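Local coordinates for protein probable fumarate reductase Ifc3 (Shewanella frigidimarina, PDB 1QO8) that reduces fumarate to succinate in an essentially one-way reaction, using an FAD and four covalently bound heme c groups per subunit, at residues A208-D213 / G552-D557; G171-T176 / W217-G222. All blocks are in the same frame, centred on the assembly; numbering follows the deposited sequence.

Contact 1: A208-D213 / G552-D557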
loop_
_atom_site.group_PDB
_atom_site.type_symbol
_atom_site.label_atom_id
_atom_site.label_comp_id
_atom_site.label_asym_id
_atom_site.label_seq_id
_atom_site.Cartn_x
_atom_site.Cartn_y
_atom_site.Cartn_z
ATOM N N ALA A 208 -25.164 5.150 6.892
ATOM C CA ALA A 208 -26.245 6.111 6.991
ATOM C C ALA A 208 -27.513 5.455 7.539
ATOM O O ALA A 208 -28.116 5.952 8.480
ATOM C CB ALA A 208 -26.604 6.766 5.647
ATOM N N GLU A 209 -27.883 4.310 6.980
ATOM C CA GLU A 209 -29.160 3.706 7.280
ATOM C C GLU A 209 -29.295 3.252 8.714
ATOM O O GLU A 209 -30.410 3.227 9.219
ATOM C CB GLU A 209 -29.392 2.503 6.359
ATOM C CG GLU A 209 -29.862 3.020 4.989
ATOM C CD GLU A 209 -29.983 1.875 3.990
ATOM O OE1 GLU A 209 -29.525 0.754 4.250
ATOM O OE2 GLU A 209 -30.571 2.148 2.915
ATOM N N GLN A 210 -28.216 2.850 9.369
ATOM C CA GLN A 210 -28.243 2.199 10.657
ATOM C C GLN A 210 -27.676 3.044 11.786
ATOM O O GLN A 210 -27.478 2.598 12.908
ATOM C CB GLN A 210 -27.442 0.882 10.507
ATOM C CG GLN A 210 -28.359 -0.173 9.891
ATOM C CD GLN A 210 -27.652 -1.429 9.450
ATOM O OE1 GLN A 210 -27.926 -1.928 8.356
ATOM N NE2 GLN A 210 -26.769 -2.021 10.266
ATOM N N SER A 211 -27.326 4.263 11.503
ATOM C CA SER A 211 -26.715 5.222 12.401
ATOM C C SER A 211 -27.682 5.627 13.499
ATOM O O SER A 211 -27.187 5.609 14.637
ATOM C CB SER A 211 -26.184 6.422 11.638
ATOM O OG SER A 211 -27.126 7.133 10.857
ATOM N N ALA A 212 -28.965 5.916 13.224
ATOM C CA ALA A 212 -29.895 6.209 14.319
ATOM C C ALA A 212 -30.100 5.049 15.276
ATOM O O ALA A 212 -30.080 5.136 16.504
ATOM C CB ALA A 212 -31.301 6.558 13.736
ATOM N N ASP A 213 -30.286 3.850 14.727
ATOM C CA ASP A 213 -30.320 2.597 15.465
ATOM C C ASP A 213 -29.072 2.429 16.317
ATOM O O ASP A 213 -29.281 2.095 17.462
ATOM C CB ASP A 213 -30.416 1.407 14.509
ATOM C CG ASP A 213 -31.421 0.398 15.030
ATOM O OD1 ASP A 213 -32.210 0.594 15.985
ATOM O OD2 ASP A 213 -31.443 -0.639 14.349
ATOM N N GLY A 552 -19.326 -2.498 13.908
ATOM C CA GLY A 552 -18.946 -3.320 15.063
ATOM C C GLY A 552 -20.101 -4.264 15.367
ATOM O O GLY A 552 -19.846 -5.465 15.601
ATOM N N ARG A 553 -21.349 -3.776 15.242
ATOM C CA ARG A 553 -22.492 -4.588 15.626
ATOM C C ARG A 553 -22.758 -5.585 14.465
ATOM O O ARG A 553 -23.183 -6.699 14.717
ATOM C CB ARG A 553 -23.790 -3.791 15.835
ATOM C CG ARG A 553 -23.742 -2.737 16.952
ATOM C CD ARG A 553 -24.949 -1.813 16.917
ATOM N NE ARG A 553 -26.135 -2.537 17.420
ATOM C CZ ARG A 553 -27.376 -2.106 17.171
ATOM N NH1 ARG A 553 -27.664 -1.002 16.464
ATOM N NH2 ARG A 553 -28.386 -2.786 17.699
ATOM N N ILE A 554 -22.578 -5.131 13.209
ATOM C CA ILE A 554 -22.720 -6.067 12.085
ATOM C C ILE A 554 -21.658 -7.159 12.139
ATOM O O ILE A 554 -22.034 -8.356 11.990
ATOM C CB ILE A 554 -22.722 -5.319 10.747
ATOM C CG1 ILE A 554 -23.988 -4.517 10.554
ATOM C CG2 ILE A 554 -22.634 -6.334 9.594
ATOM C CD1 ILE A 554 -23.921 -3.452 9.481
ATOM N N ALA A 555 -20.401 -6.843 12.489
ATOM C CA ALA A 555 -19.342 -7.828 12.530
ATOM C C ALA A 555 -19.592 -8.919 13.572
ATOM O O ALA A 555 -19.300 -10.090 13.389
ATOM C CB ALA A 555 -17.978 -7.218 12.917
ATOM N N GLY A 556 -20.019 -8.467 14.766
ATOM C CA GLY A 556 -20.311 -9.319 15.912
ATOM C C GLY A 556 -21.551 -10.189 15.634
ATOM O O GLY A 556 -21.481 -11.380 15.907
ATOM N N ASP A 557 -22.573 -9.649 15.032
ATOM C CA ASP A 557 -23.753 -10.426 14.623
ATOM C C ASP A 557 -23.431 -11.432 13.531
ATOM O O ASP A 557 -23.760 -12.609 13.744
ATOM C CB ASP A 557 -24.884 -9.493 14.192
ATOM C CG ASP A 557 -26.185 -10.206 13.872
ATOM O OD1 ASP A 557 -26.852 -10.753 14.774
ATOM O OD2 ASP A 557 -26.543 -10.247 12.683
HETATM O O HOH W 1 -26.159 0.438 14.310
#
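Gln210 and Ile554 make the close part of this helix-to-helix contact, their side chains crossing at about a right angle. The amide nitrogen Gln210 NE2 comes to 3.3 Å from Ile554 CD1 and also touches CG1, so a polar end rests against a methyl group without finding a bonding partner there. With CG anti to its carbonyl carbon (chi1 -82°) and the chain extended beyond, the glutamine reaches out to meet Ile554, the CA atoms of Gln210 and Ile554 being 10.0 Å apart. Isoleucine suits its place because its CG1-CD1 branch gives the glutamine a greasy surface to lie against.

The two helices, 201-220 and 543-563, belong to the flavoprotein part of the chain. The second begins near the cofactor, where Ile545 binds FAD, and Arg553 lies farther along it. Helix 201-220 is kinked here, and Ser211 OG, on the side turned from the partner helix, donates to Ala208 O at 2.8 Å and is also bonded to Val170 N.

Beside Asp213 the packing loosens. Arg553, bent at chi3 (74°), brings NH1 to 3.6 Å from Asp213 O, an oblique approach that falls short of a hydrogen bond. The carboxylate of Asp213, an exposed residue, keeps OD2 4.3 Å from Arg553 NH1, too far for a salt bridge, and the opposite charges probably attract only weakly at this separation. A water links the arginine to the neighbouring helix at another point: it donates to Gln210 O at 2.9 Å and accepts from Arg553 NH1 at 3.0 Å. Arginine fits because its long chain carries the guanidinium to this water while also making a cation-pi contact with Trp217.

Contact 2: G171-T176 / W217-G222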
loop_
_atom_site.group_PDB
_atom_site.type_symbol
_atom_site.label_atom_id
_atom_site.label_comp_id
_atom_site.label_asym_id
_atom_site.label_seq_id
_atom_site.Cartn_x
_atom_site.Cartn_y
_atom_site.Cartn_z
ATOM N N GLY A 171 -31.883 10.904 11.174
ATOM C CA GLY A 171 -33.187 10.385 11.583
ATOM C C GLY A 171 -33.291 10.165 13.075
ATOM O O GLY A 171 -34.014 9.263 13.499
ATOM N N THR A 172 -32.602 10.916 13.915
ATOM C CA THR A 172 -32.728 10.592 15.357
ATOM C C THR A 172 -33.781 11.466 16.004
ATOM O O THR A 172 -34.229 12.532 15.567
ATOM C CB THR A 172 -31.396 10.750 16.109
ATOM O OG1 THR A 172 -31.051 12.134 16.064
ATOM C CG2 THR A 172 -30.302 9.890 15.486
ATOM N N LYS A 173 -34.167 11.039 17.198
ATOM C CA LYS A 173 -35.071 11.892 17.989
ATOM C C LYS A 173 -34.329 13.152 18.405
ATOM O O LYS A 173 -35.013 14.172 18.607
ATOM C CB LYS A 173 -35.617 11.049 19.120
ATOM C CG LYS A 173 -34.615 10.708 20.191
ATOM C CD LYS A 173 -35.306 10.016 21.349
ATOM C CE LYS A 173 -34.399 9.644 22.490
ATOM N NZ LYS A 173 -34.114 10.751 23.433
ATOM N N GLN A 174 -32.992 13.212 18.515
ATOM C CA GLN A 174 -32.354 14.502 18.824
ATOM C C GLN A 174 -32.497 15.488 17.644
ATOM O O GLN A 174 -32.613 16.707 17.830
ATOM C CB GLN A 174 -30.886 14.429 19.235
ATOM C CG GLN A 174 -30.555 13.735 20.539
ATOM C CD GLN A 174 -30.705 12.231 20.518
ATOM O OE1 GLN A 174 -30.922 11.522 19.514
ATOM N NE2 GLN A 174 -30.590 11.642 21.697
ATOM N N GLN A 175 -32.568 14.950 16.424
ATOM C CA GLN A 175 -32.756 15.816 15.277
ATOM C C GLN A 175 -34.209 16.299 15.305
ATOM O O GLN A 175 -34.360 17.489 15.052
ATOM C CB GLN A 175 -32.325 15.216 13.957
ATOM C CG GLN A 175 -30.815 15.088 13.729
ATOM C CD GLN A 175 -30.496 14.504 12.365
ATOM O OE1 GLN A 175 -31.154 13.562 11.972
ATOM N NE2 GLN A 175 -29.551 15.036 11.606
ATOM N N THR A 176 -35.183 15.501 15.706
ATOM C CA THR A 176 -36.561 15.946 15.634
ATOM C C THR A 176 -36.871 16.931 16.783
ATOM O O THR A 176 -37.752 17.755 16.649
ATOM C CB THR A 176 -37.679 14.889 15.715
ATOM O OG1 THR A 176 -37.784 14.506 17.086
ATOM C CG2 THR A 176 -37.454 13.697 14.842
ATOM N N TRP A 217 -29.167 2.185 20.221
ATOM C CA TRP A 217 -28.446 1.097 20.872
ATOM C C TRP A 217 -27.544 1.596 21.960
ATOM O O TRP A 217 -27.541 1.066 23.056
ATOM C CB TRP A 217 -27.705 0.313 19.785
ATOM C CG TRP A 217 -26.527 -0.497 20.266
ATOM C CD1 TRP A 217 -25.205 -0.258 20.116
ATOM C CD2 TRP A 217 -26.626 -1.699 21.035
ATOM N NE1 TRP A 217 -24.431 -1.247 20.713
ATOM C CE2 TRP A 217 -25.312 -2.166 21.273
ATOM C CE3 TRP A 217 -27.707 -2.442 21.521
ATOM C CZ2 TRP A 217 -25.076 -3.321 21.979
ATOM C CZ3 TRP A 217 -27.452 -3.600 22.214
ATOM C CH2 TRP A 217 -26.146 -4.016 22.479
ATOM N N LEU A 218 -26.721 2.644 21.739
ATOM C CA LEU A 218 -25.874 3.107 22.859
ATOM C C LEU A 218 -26.694 3.669 24.026
ATOM O O LEU A 218 -26.286 3.525 25.196
ATOM C CB LEU A 218 -24.835 4.091 22.339
ATOM C CG LEU A 218 -23.843 3.500 21.303
ATOM C CD1 LEU A 218 -23.058 4.589 20.594
ATOM C CD2 LEU A 218 -22.913 2.499 21.968
ATOM N N GLU A 219 -27.757 4.402 23.698
ATOM C CA GLU A 219 -28.714 4.923 24.632
ATOM C C GLU A 219 -29.457 3.822 25.407
ATOM O O GLU A 219 -29.496 3.994 26.611
ATOM C CB GLU A 219 -29.857 5.740 23.959
ATOM C CG GLU A 219 -29.188 7.070 23.548
ATOM C CD GLU A 219 -30.105 7.821 22.615
ATOM O OE1 GLU A 219 -30.776 7.142 21.802
ATOM O OE2 GLU A 219 -30.204 9.054 22.740
ATOM N N SER A 220 -29.854 2.738 24.764
ATOM C CA SER A 220 -30.368 1.625 25.564
ATOM C C SER A 220 -29.348 1.160 26.592
ATOM O O SER A 220 -29.769 0.554 27.575
ATOM C CB SER A 220 -30.775 0.410 24.761
ATOM O OG SER A 220 -29.724 -0.139 23.976
ATOM N N LEU A 221 -28.047 1.369 26.471
ATOM C CA LEU A 221 -27.083 0.867 27.418
ATOM C C LEU A 221 -26.839 1.961 28.426
ATOM O O LEU A 221 -26.000 1.637 29.247
ATOM C CB LEU A 221 -25.753 0.496 26.712
ATOM C CG LEU A 221 -25.915 -0.452 25.509
ATOM C CD1 LEU A 221 -24.593 -0.823 24.795
ATOM C CD2 LEU A 221 -26.673 -1.724 25.909
ATOM N N GLY A 222 -27.434 3.170 28.281
ATOM C CA GLY A 222 -27.203 4.162 29.307
ATOM C C GLY A 222 -26.403 5.384 28.854
ATOM O O GLY A 222 -26.171 6.282 29.685
HETATM O O HOH W 2 -31.618 8.539 19.572
#
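The amide of Gln174 and the carboxylate of Glu219 approach each other from opposite directions, their planes turned 36° apart. The Trp217 ring has Leu221 CD1 over one face, offset toward the rim, and Arg553 on the other. Gln174 NE2 donates to Glu219 OE2 at 2.8 Å, close to the amide plane and nearly along the acceptor's C-O axis, with an N-H...O angle of 147°. A water donating to both Gln174 OE1 and Glu219 OE1 closes the ring of bonds, so both ends of each flat group are used; Asp226 OD1 also pairs with Gln174 NE2. The glutamine is bent at chi2 (72°) to present its amide this way, while Glu219 reaches out extended. With an alanine in place of Gln174, Glu219 OE2 and Asp226 OD1 would probably both lose their amide donor, and the bridging water one of its two acceptors. Lys173 NZ, 4.3 Å from Glu219 OE2, is beyond a salt bridge and probably adds only a weak attraction. The bridge thus joins two helix ends: an N-terminus capped by Thr172, whose OG1 accepts from Gln175 N, and a C-terminus closed by a Schellman motif at Gly222, where positive phi suits glycine.

In the fold
From the N terminus, the chain first passes 171-176, then runs through helix 184-194 and most of helix 201-220 before 217-222 returns to it; contact 2 thus closes a short, mainly helical loop of 40 residues. Segment 208-213 lies inside that loop, yet its partner 552-557 comes 338 residues later, after much of the flavoprotein part, so contact 1 crosses contact 2. Helix 201-220 serves both, one after the other along its length, and their centres are 13 Å apart. Arg553 and Trp217 connect the two contacts, and Ala212 touches Gly171 and Thr172. Together they tie the short helix 173-177 and the C-terminal helix 543-563 to the same helix, 201-220.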